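Local coordinates for protein CobC (Shigella flexneri 2a, PDB 6NRU) that probably removes the 5'-phosphate from alpha-ribazole 5'-phosphate and adenosylcobalamin 5'-phosphate in the assembly of the vitamin B12 nucleotide loop, at residues Arg5-Arg10 with Thr43-Val48; Ala161-Met166 with Ser182-Asn187. One frame throughout, in Å; residues are numbered along the deposited sequence.

Contact 1. Residues Arg5-Arg10 with Thr43-Val48. With SO4 (sulfate ion), chain N.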
ATOM      1  N   ARG A   5       3.535 -14.842   7.745  1.00 48.42           N
ATOM      2  CA  ARG A   5       3.380 -14.460   6.348  1.00 46.29           C
ATOM      3  C   ARG A   5       2.500 -13.225   6.250  1.00 44.01           C
ATOM      4  O   ARG A   5       1.403 -13.190   6.819  1.00 43.14           O
ATOM      5  CB  ARG A   5       2.772 -15.585   5.513  1.00 45.81           C
ATOM      6  CG  ARG A   5       2.349 -15.121   4.132  1.00 43.23           C
ATOM      7  CD  ARG A   5       1.881 -16.270   3.280  1.00 44.91           C
ATOM      8  NE  ARG A   5       2.991 -17.017   2.706  1.00 48.86           N
ATOM      9  CZ  ARG A   5       2.926 -17.662   1.548  1.00 52.37           C
ATOM     10  NH1 ARG A   5       3.983 -18.323   1.092  1.00 54.00           N
ATOM     11  NH2 ARG A   5       1.801 -17.645   0.845  1.00 53.22           N
ATOM     12  N   LEU A   6       2.977 -12.221   5.522  1.00 42.53           N
ATOM     13  CA  LEU A   6       2.208 -11.015   5.243  1.00 39.59           C
ATOM     14  C   LEU A   6       1.576 -11.150   3.866  1.00 40.00           C
ATOM     15  O   LEU A   6       2.285 -11.294   2.865  1.00 41.35           O
ATOM     16  CB  LEU A   6       3.098  -9.774   5.306  1.00 37.79           C
ATOM     17  CG  LEU A   6       4.073  -9.729   6.485  1.00 35.90           C
ATOM     18  CD1 LEU A   6       4.953  -8.498   6.403  1.00 35.41           C
ATOM     19  CD2 LEU A   6       3.316  -9.765   7.806  1.00 37.72           C
ATOM     20  N   TRP A   7       0.249 -11.128   3.819  1.00 40.11           N
ATOM     21  CA  TRP A   7      -0.476 -11.108   2.558  1.00 41.40           C
ATOM     22  C   TRP A   7      -0.737  -9.654   2.190  1.00 42.31           C
ATOM     23  O   TRP A   7      -1.441  -8.945   2.916  1.00 43.96           O
ATOM     24  CB  TRP A   7      -1.781 -11.895   2.666  1.00 42.00           C
ATOM     25  CG  TRP A   7      -1.591 -13.315   3.122  1.00 44.38           C
ATOM     26  CD1 TRP A   7      -1.327 -13.741   4.392  1.00 45.12           C
ATOM     27  CD2 TRP A   7      -1.647 -14.494   2.308  1.00 47.45           C
ATOM     28  NE1 TRP A   7      -1.216 -15.109   4.419  1.00 47.80           N
ATOM     29  CE2 TRP A   7      -1.411 -15.597   3.153  1.00 49.05           C
ATOM     30  CE3 TRP A   7      -1.875 -14.725   0.947  1.00 47.83           C
ATOM     31  CZ2 TRP A   7      -1.393 -16.911   2.681  1.00 50.56           C
ATOM     32  CZ3 TRP A   7      -1.859 -16.029   0.482  1.00 48.80           C
ATOM     33  CH2 TRP A   7      -1.619 -17.104   1.346  1.00 50.14           C
ATOM     34  N   LEU A   8      -0.156  -9.208   1.083  1.00 41.97           N
ATOM     35  CA  LEU A   8      -0.193  -7.805   0.692  1.00 40.16           C
ATOM     36  C   LEU A   8      -1.253  -7.592  -0.379  1.00 40.84           C
ATOM     37  O   LEU A   8      -1.271  -8.299  -1.392  1.00 42.40           O
ATOM     38  CB  LEU A   8       1.176  -7.354   0.180  1.00 38.68           C
ATOM     39  CG  LEU A   8       2.366  -7.781   1.043  1.00 37.49           C
ATOM     40  CD1 LEU A   8       3.681  -7.307   0.446  1.00 36.40           C
ATOM     41  CD2 LEU A   8       2.207  -7.263   2.468  1.00 36.43           C
ATOM     42  N   ILE A   9      -2.130  -6.617  -0.153  1.00 41.47           N
ATOM     43  CA  ILE A   9      -3.153  -6.231  -1.118  1.00 42.05           C
ATOM     44  C   ILE A   9      -3.148  -4.714  -1.231  1.00 41.66           C
ATOM     45  O   ILE A   9      -3.323  -4.012  -0.228  1.00 41.07           O
ATOM     46  CB  ILE A   9      -4.552  -6.729  -0.718  1.00 42.84           C
ATOM     47  CG1 ILE A   9      -4.663  -8.240  -0.916  1.00 45.29           C
ATOM     48  CG2 ILE A   9      -5.626  -6.002  -1.520  1.00 42.36           C
ATOM     49  CD1 ILE A   9      -6.069  -8.771  -0.720  1.00 48.50           C
ATOM     50  N   ARG A  10      -2.941  -4.211  -2.443  1.00 42.96           N
ATOM     51  CA  ARG A  10      -3.115  -2.799  -2.736  1.00 44.29           C
ATOM     52  C   ARG A  10      -4.571  -2.548  -3.100  1.00 48.99           C
ATOM     53  O   ARG A  10      -5.210  -3.382  -3.748  1.00 50.12           O
ATOM     54  CB  ARG A  10      -2.190  -2.372  -3.878  1.00 41.94           C
ATOM     55  CG  ARG A  10      -2.426  -0.972  -4.424  1.00 40.86           C
ATOM     56  CD  ARG A  10      -1.683  -0.798  -5.739  1.00 40.53           C
ATOM     57  NE  ARG A  10      -1.916   0.497  -6.372  1.00 39.92           N
ATOM     58  CZ  ARG A  10      -1.471   0.814  -7.583  1.00 40.20           C
ATOM     59  NH1 ARG A  10      -0.775  -0.069  -8.285  1.00 39.51           N
ATOM     60  NH2 ARG A  10      -1.721   2.011  -8.095  1.00 41.85           N
ATOM     61  N   THR A  43     -12.859 -13.808  -3.259  1.00 53.68           N
ATOM     62  CA  THR A  43     -12.948 -15.222  -3.596  1.00 57.97           C
ATOM     63  C   THR A  43     -11.574 -15.833  -3.841  1.00 60.15           C
ATOM     64  O   THR A  43     -11.398 -17.040  -3.648  1.00 61.82           O
ATOM     65  CB  THR A  43     -13.847 -15.415  -4.819  1.00 59.44           C
ATOM     66  OG1 THR A  43     -13.257 -14.774  -5.954  1.00 59.40           O
ATOM     67  CG2 THR A  43     -15.223 -14.811  -4.568  1.00 60.00           C
ATOM     68  N   LEU A  44     -10.594 -15.024  -4.256  1.00 60.44           N
ATOM     69  CA  LEU A  44      -9.263 -15.557  -4.525  1.00 62.65           C
ATOM     70  C   LEU A  44      -8.571 -16.002  -3.245  1.00 67.38           C
ATOM     71  O   LEU A  44      -7.735 -16.913  -3.283  1.00 69.73           O
ATOM     72  CB  LEU A  44      -8.404 -14.523  -5.253  1.00 59.26           C
ATOM     73  CG  LEU A  44      -8.637 -14.355  -6.754  1.00 58.25           C
ATOM     74  CD1 LEU A  44      -7.623 -13.390  -7.339  1.00 39.24           C
ATOM     75  CD2 LEU A  44      -8.566 -15.705  -7.449  1.00 59.10           C
ATOM     76  N   LEU A  45      -8.907 -15.380  -2.112  1.00 69.80           N
ATOM     77  CA  LEU A  45      -8.309 -15.680  -0.818  1.00 72.22           C
ATOM     78  C   LEU A  45      -9.368 -16.086   0.204  1.00 75.63           C
ATOM     79  O   LEU A  45      -9.219 -15.832   1.403  1.00 77.38           O
ATOM     80  CB  LEU A  45      -7.511 -14.488  -0.307  1.00 70.85           C
ATOM     81  CG  LEU A  45      -6.547 -13.891  -1.333  1.00 70.64           C
ATOM     82  CD1 LEU A  45      -6.450 -12.374  -1.196  1.00 69.70           C
ATOM     83  CD2 LEU A  45      -5.182 -14.545  -1.216  1.00 70.23           C
ATOM     84  N   ASP A  46     -10.455 -16.705  -0.260  1.00 74.50           N
ATOM     85  CA  ASP A  46     -11.509 -17.127   0.653  1.00 74.79           C
ATOM     86  C   ASP A  46     -11.020 -18.223   1.591  1.00 73.77           C
ATOM     87  O   ASP A  46     -11.357 -18.226   2.782  1.00 74.92           O
ATOM     88  CB  ASP A  46     -12.725 -17.598  -0.145  1.00 78.82           C
ATOM     89  CG  ASP A  46     -14.013 -17.485   0.640  1.00 82.98           C
ATOM     90  OD1 ASP A  46     -14.061 -16.695   1.606  1.00 83.13           O
ATOM     91  OD2 ASP A  46     -14.980 -18.188   0.290  1.00 86.15           O
ATOM     92  N   ASP A  47     -10.217 -19.152   1.079  1.00 72.09           N
ATOM     93  CA  ASP A  47      -9.744 -20.290   1.855  1.00 72.73           C
ATOM     94  C   ASP A  47      -8.419 -20.025   2.559  1.00 68.96           C
ATOM     95  O   ASP A  47      -7.823 -20.961   3.101  1.00 70.31           O
ATOM     96  CB  ASP A  47      -9.617 -21.520   0.956  1.00 76.12           C
ATOM     97  CG  ASP A  47     -10.962 -22.060   0.525  1.00 79.16           C
ATOM     98  OD1 ASP A  47     -11.987 -21.419   0.842  1.00 79.27           O
ATOM     99  OD2 ASP A  47     -10.998 -23.128  -0.121  1.00 81.37           O
ATOM    100  N   VAL A  48      -7.946 -18.786   2.559  1.00 64.16           N
ATOM    101  CA  VAL A  48      -6.759 -18.411   3.315  1.00 59.95           C
ATOM    102  C   VAL A  48      -7.204 -17.967   4.702  1.00 57.81           C
ATOM    103  O   VAL A  48      -7.931 -16.978   4.845  1.00 54.53           O
ATOM    104  CB  VAL A  48      -5.969 -17.302   2.606  1.00 55.82           C
ATOM    105  CG1 VAL A  48      -4.787 -16.876   3.459  1.00 54.91           C
ATOM    106  CG2 VAL A  48      -5.504 -17.778   1.236  1.00 53.71           C
TER
HETATM  107  S   SO4 N 302      -2.117   5.249  -6.205  1.00116.97           S
HETATM  108  O1  SO4 N 302      -0.908   5.853  -5.654  1.00116.75           O
HETATM  109  O2  SO4 N 302      -2.628   6.085  -7.286  1.00116.81           O
HETATM  110  O3  SO4 N 302      -1.807   3.920  -6.721  1.00117.00           O
HETATM  111  O4  SO4 N 302      -3.129   5.132  -5.158  1.00117.17           O
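Val-48 lays a methyl group over one face of the Trp-7 indole. Its CG1 sits 3.7 Å from the centroid of the six-membered ring, 21° off the ring normal, a CH-pi contact. The closest ring atom is Trp-7 CZ2, 3.5 Å from Val-48 CG1. This branch is anti to the backbone N of Val-48 (chi1 177°). The second methyl, Val-48 CG2, lies 3.9 Å from Trp-7 CH2. Arg-5 CD covers the opposite face near the rim, so the indole is held between the two. Its rotation is also fixed by the hydrogen bond from Trp-7 NE1 to Asn-146 OD1. Leu-45 approaches the ring obliquely, with CD2 4.0 Å from Trp-7 CE3. Strand 5-10 is an inner strand of the mixed sheet of this histidine phosphatase fold, and helix 32-44 packs on that sheet. Leu-45 is the first residue past the helix, and it opens a type I turn that ends at Val-48. The turn thus sends both side chains to the strand. Leu-45 CD1 also meets Ile-9 CD1 tip to tip at 3.7 Å. The Ile-9 branch has CG1 anti to the carbonyl carbon (chi1 -73°) and then runs extended to CD1. Trp-7 and Ile-9 also touch Leu-148 of strand 146-151. At the far end of the strand, extended Arg-10 points its guanidinium edge at a sulfate, probably from the crystallisation liquor, which Asn-17 and Arg-60 also bind.

Contact 2. Residues Ala161-Met166 with Ser182-Asn187; sequences ARLIGM and SAIDIN. With EDO (1,2-ethanediol), chain Q.
Leu-163 sets its two methyl groups against two isoleucines of strand 182-187. Its CD2 meets Ile-186 alone, 3.9 Å from Ile-186 CD1, and the two side chains cross at about a right angle. The other branch, Leu-163 CD1, lies 4.1 Å from both Ile-184 CD1 and Ile-186 CD1. The side chains of Leu-163 and Ile-184 meet on a slant. Ile-184 CD1 is shared, because Ile-164 CG2 also reaches it at 4.1 Å. The contact is wholly apolar and is made mostly by methyl groups. Ile-184 has CG1 anti to its backbone N (chi1 166°), which carries CD1 toward the helix end. Ile-184 and Ile-186 are two apart on the strand and face the same side of the sheet. Leu-163 is the last residue of helix 153-163, which packs on this side of the sheet. A Schellman motif ends the helix. Met-166 N donates a hydrogen bond to Ala-161 O at 2.9 Å, and Gly-165 N donates one to Arg-162 O at 3.1 Å. Gly-165, with positive phi (87°), is the C-prime residue that turns the chain out of the helix. Further out, Arg-162 folds back over the turn, its chain bent at chi2 and chi3. Its NH1 donates a hydrogen bond to Met-166 O at 2.6 Å, from above the carbonyl plane. Arg-162 NH1 is also hydrogen-bonded to O1 of a 1,2-ethanediol at 3.1 Å. The diol probably comes from the crystallisation liquor. Met-166 is selenomethionine. In the next shell, Leu-163 touches Ile-135 of helix 124-136 and Ala-191 of strand 190-198. Ile-184 and Ile-186 both pack on Leu-6 of strand 5-10.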
ATOM      1  N   ALA A 161      10.808  -3.932  -0.294  1.00 33.56           N
ATOM      2  CA  ALA A 161      12.218  -3.602  -0.485  1.00 30.10           C
ATOM      3  C   ALA A 161      12.973  -3.568   0.836  1.00 36.25           C
ATOM      4  O   ALA A 161      14.086  -4.098   0.934  1.00 39.91           O
ATOM      5  CB  ALA A 161      12.353  -2.264  -1.213  1.00 30.24           C
ATOM      6  N   ARG A 162      12.391  -2.955   1.868  1.00 34.94           N
ATOM      7  CA  ARG A 162      13.105  -2.849   3.136  1.00 36.43           C
ATOM      8  C   ARG A 162      13.173  -4.189   3.862  1.00 39.33           C
ATOM      9  O   ARG A 162      14.163  -4.466   4.554  1.00 40.59           O
ATOM     10  CB  ARG A 162      12.450  -1.794   4.025  1.00 34.22           C
ATOM     11  CG  ARG A 162      12.551  -0.380   3.486  1.00 34.43           C
ATOM     12  CD  ARG A 162      13.995   0.015   3.233  1.00 37.31           C
ATOM     13  NE  ARG A 162      14.752   0.191   4.469  1.00 41.57           N
ATOM     14  CZ  ARG A 162      15.805  -0.543   4.817  1.00 43.82           C
ATOM     15  NH1 ARG A 162      16.231  -1.518   4.024  1.00 43.32           N
ATOM     16  NH2 ARG A 162      16.431  -0.305   5.963  1.00 45.76           N
ATOM     17  N   LEU A 163      12.146  -5.030   3.715  1.00 38.78           N
ATOM     18  CA  LEU A 163      12.131  -6.310   4.415  1.00 40.12           C
ATOM     19  C   LEU A 163      13.245  -7.228   3.925  1.00 42.05           C
ATOM     20  O   LEU A 163      13.856  -7.946   4.723  1.00 43.21           O
ATOM     21  CB  LEU A 163      10.773  -6.988   4.249  1.00 39.15           C
ATOM     22  CG  LEU A 163       9.653  -6.503   5.169  1.00 40.17           C
ATOM     23  CD1 LEU A 163       8.335  -7.172   4.808  1.00 32.70           C
ATOM     24  CD2 LEU A 163      10.004  -6.749   6.627  1.00 41.77           C
ATOM     25  N   ILE A 164      13.527  -7.220   2.623  1.00 43.12           N
ATOM     26  CA  ILE A 164      14.547  -8.109   2.079  1.00 45.49           C
ATOM     27  C   ILE A 164      15.904  -7.411   2.110  1.00 51.57           C
ATOM     28  O   ILE A 164      16.881  -7.902   1.532  1.00 54.21           O
ATOM     29  CB  ILE A 164      14.176  -8.590   0.663  1.00 41.78           C
ATOM     30  CG1 ILE A 164      14.244  -7.455  -0.353  1.00 41.29           C
ATOM     31  CG2 ILE A 164      12.775  -9.160   0.650  1.00 39.77           C
ATOM     32  CD1 ILE A 164      13.826  -7.886  -1.749  1.00 40.78           C
ATOM     33  N   GLY A 165      15.979  -6.271   2.796  1.00 54.78           N
ATOM     34  CA  GLY A 165      17.252  -5.652   3.097  1.00 55.63           C
ATOM     35  C   GLY A 165      17.798  -4.712   2.049  1.00 56.14           C
ATOM     36  O   GLY A 165      19.021  -4.540   1.964  1.00 58.56           O
HETATM   37  N   MSE A 166      16.939  -4.097   1.246  1.00 50.55           N
HETATM   38  CA  MSE A 166      17.393  -3.135   0.249  1.00 47.90           C
HETATM   39  C   MSE A 166      17.094  -1.696   0.666  1.00 45.41           C
HETATM   40  O   MSE A 166      16.195  -1.459   1.469  1.00 45.70           O
HETATM   41  CB  MSE A 166      16.751  -3.414  -1.116  1.00 46.30           C
HETATM   42  CG  MSE A 166      16.742  -4.857  -1.559  1.00 44.84           C
HETATM   43 SE   MSE A 166      15.584  -5.129  -3.106  0.39 42.35          SE
HETATM   44  CE  MSE A 166      16.743  -4.455  -4.498  1.00 42.53           C
ATOM     45  N   SER A 182      -0.066 -10.241  -3.035  1.00 29.93           N
ATOM     46  CA  SER A 182       1.309 -10.683  -2.852  1.00 30.77           C
ATOM     47  C   SER A 182       1.473 -11.249  -1.448  1.00 35.90           C
ATOM     48  O   SER A 182       0.650 -11.012  -0.561  1.00 39.37           O
ATOM     49  CB  SER A 182       2.299  -9.535  -3.072  1.00 27.35           C
ATOM     50  OG  SER A 182       2.018  -8.854  -4.279  1.00 26.16           O
ATOM     51  N   ALA A 183       2.556 -11.998  -1.250  1.00 35.63           N
ATOM     52  CA  ALA A 183       2.837 -12.577   0.055  1.00 29.33           C
ATOM     53  C   ALA A 183       4.341 -12.630   0.282  1.00 37.08           C
ATOM     54  O   ALA A 183       5.103 -12.967  -0.629  1.00 28.99           O
ATOM     55  CB  ALA A 183       2.228 -13.978   0.192  1.00 30.96           C
ATOM     56  N   ILE A 184       4.743 -12.273   1.493  1.00 37.37           N
ATOM     57  CA  ILE A 184       6.118 -12.304   1.923  1.00 36.84           C
ATOM     58  C   ILE A 184       6.248 -13.016   3.268  1.00 37.84           C
ATOM     59  O   ILE A 184       5.529 -12.702   4.186  1.00 37.56           O
ATOM     60  CB  ILE A 184       6.707 -10.893   1.992  1.00 35.66           C
ATOM     61  CG1 ILE A 184       8.007 -10.903   2.771  1.00 37.57           C
ATOM     62  CG2 ILE A 184       5.709  -9.916   2.576  1.00 32.55           C
ATOM     63  CD1 ILE A 184       9.087 -10.112   2.109  1.00 36.81           C
ATOM     64  N   ASP A 185       7.187 -13.954   3.381  1.00 39.43           N
ATOM     65  CA  ASP A 185       7.387 -14.709   4.609  1.00 43.44           C
ATOM     66  C   ASP A 185       8.553 -14.131   5.400  1.00 43.99           C
ATOM     67  O   ASP A 185       9.579 -13.758   4.826  1.00 44.95           O
ATOM     68  CB  ASP A 185       7.657 -16.184   4.304  1.00 46.36           C
ATOM     69  CG  ASP A 185       6.388 -17.009   4.245  1.00 48.69           C
ATOM     70  OD1 ASP A 185       5.701 -17.125   5.283  1.00 50.19           O
ATOM     71  OD2 ASP A 185       6.077 -17.543   3.158  1.00 49.09           O
ATOM     72  N   ILE A 186       8.391 -14.059   6.719  1.00 43.01           N
ATOM     73  CA  ILE A 186       9.438 -13.579   7.612  1.00 42.08           C
ATOM     74  C   ILE A 186       9.650 -14.610   8.708  1.00 44.96           C
ATOM     75  O   ILE A 186       8.694 -15.025   9.371  1.00 48.23           O
ATOM     76  CB  ILE A 186       9.095 -12.213   8.232  1.00 40.90           C
ATOM     77  CG1 ILE A 186       8.575 -11.251   7.168  1.00 38.46           C
ATOM     78  CG2 ILE A 186      10.314 -11.630   8.915  1.00 42.16           C
ATOM     79  CD1 ILE A 186       8.062  -9.952   7.741  1.00 37.76           C
ATOM     80  N   ASN A 187      10.901 -15.021   8.899  1.00 43.60           N
ATOM     81  CA  ASN A 187      11.263 -15.936   9.973  1.00 45.24           C
ATOM     82  C   ASN A 187      12.612 -15.502  10.516  1.00 46.17           C
ATOM     83  O   ASN A 187      13.592 -15.448   9.768  1.00 44.15           O
ATOM     84  CB  ASN A 187      11.308 -17.383   9.480  1.00 47.67           C
ATOM     85  CG  ASN A 187       9.990 -17.835   8.886  1.00 49.03           C
ATOM     86  OD1 ASN A 187       9.876 -18.032   7.679  1.00 48.84           O
ATOM     87  ND2 ASN A 187       8.984 -18.001   9.735  1.00 50.77           N
TER
HETATM   88  C1  EDO Q 305      19.020  -3.174   6.663  1.00 41.14           C
HETATM   89  O1  EDO Q 305      17.690  -3.306   6.148  1.00 40.91           O
HETATM   90  C2  EDO Q 305      19.282  -1.728   7.072  1.00 41.37           C
HETATM   91  O2  EDO Q 305      19.427  -0.912   5.902  1.00 40.85           O

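Overall arrangement
The chain starts with strand 5-10, which leads straight to His-11, probably the phosphorylated residue. It then passes through helices 15-18 and 32-44. Contact 1 closes this first loop by setting the turn that follows helix 32-44 on the strand. Much later, helix 153-163 ends and a mainly loop segment leads to strand 181-187. Contact 2 closes that second, shorter loop. The two contacts are in series and neither nest nor cross. Strands 5-10 and 181-187 are antiparallel neighbours, with probable hydrogen bonds between them. Trp-7 and Ile-9 face the turn after helix 32-44, and Leu-6 and Leu-8 face helix 153-163, so the two contacts cover opposite faces of one sheet.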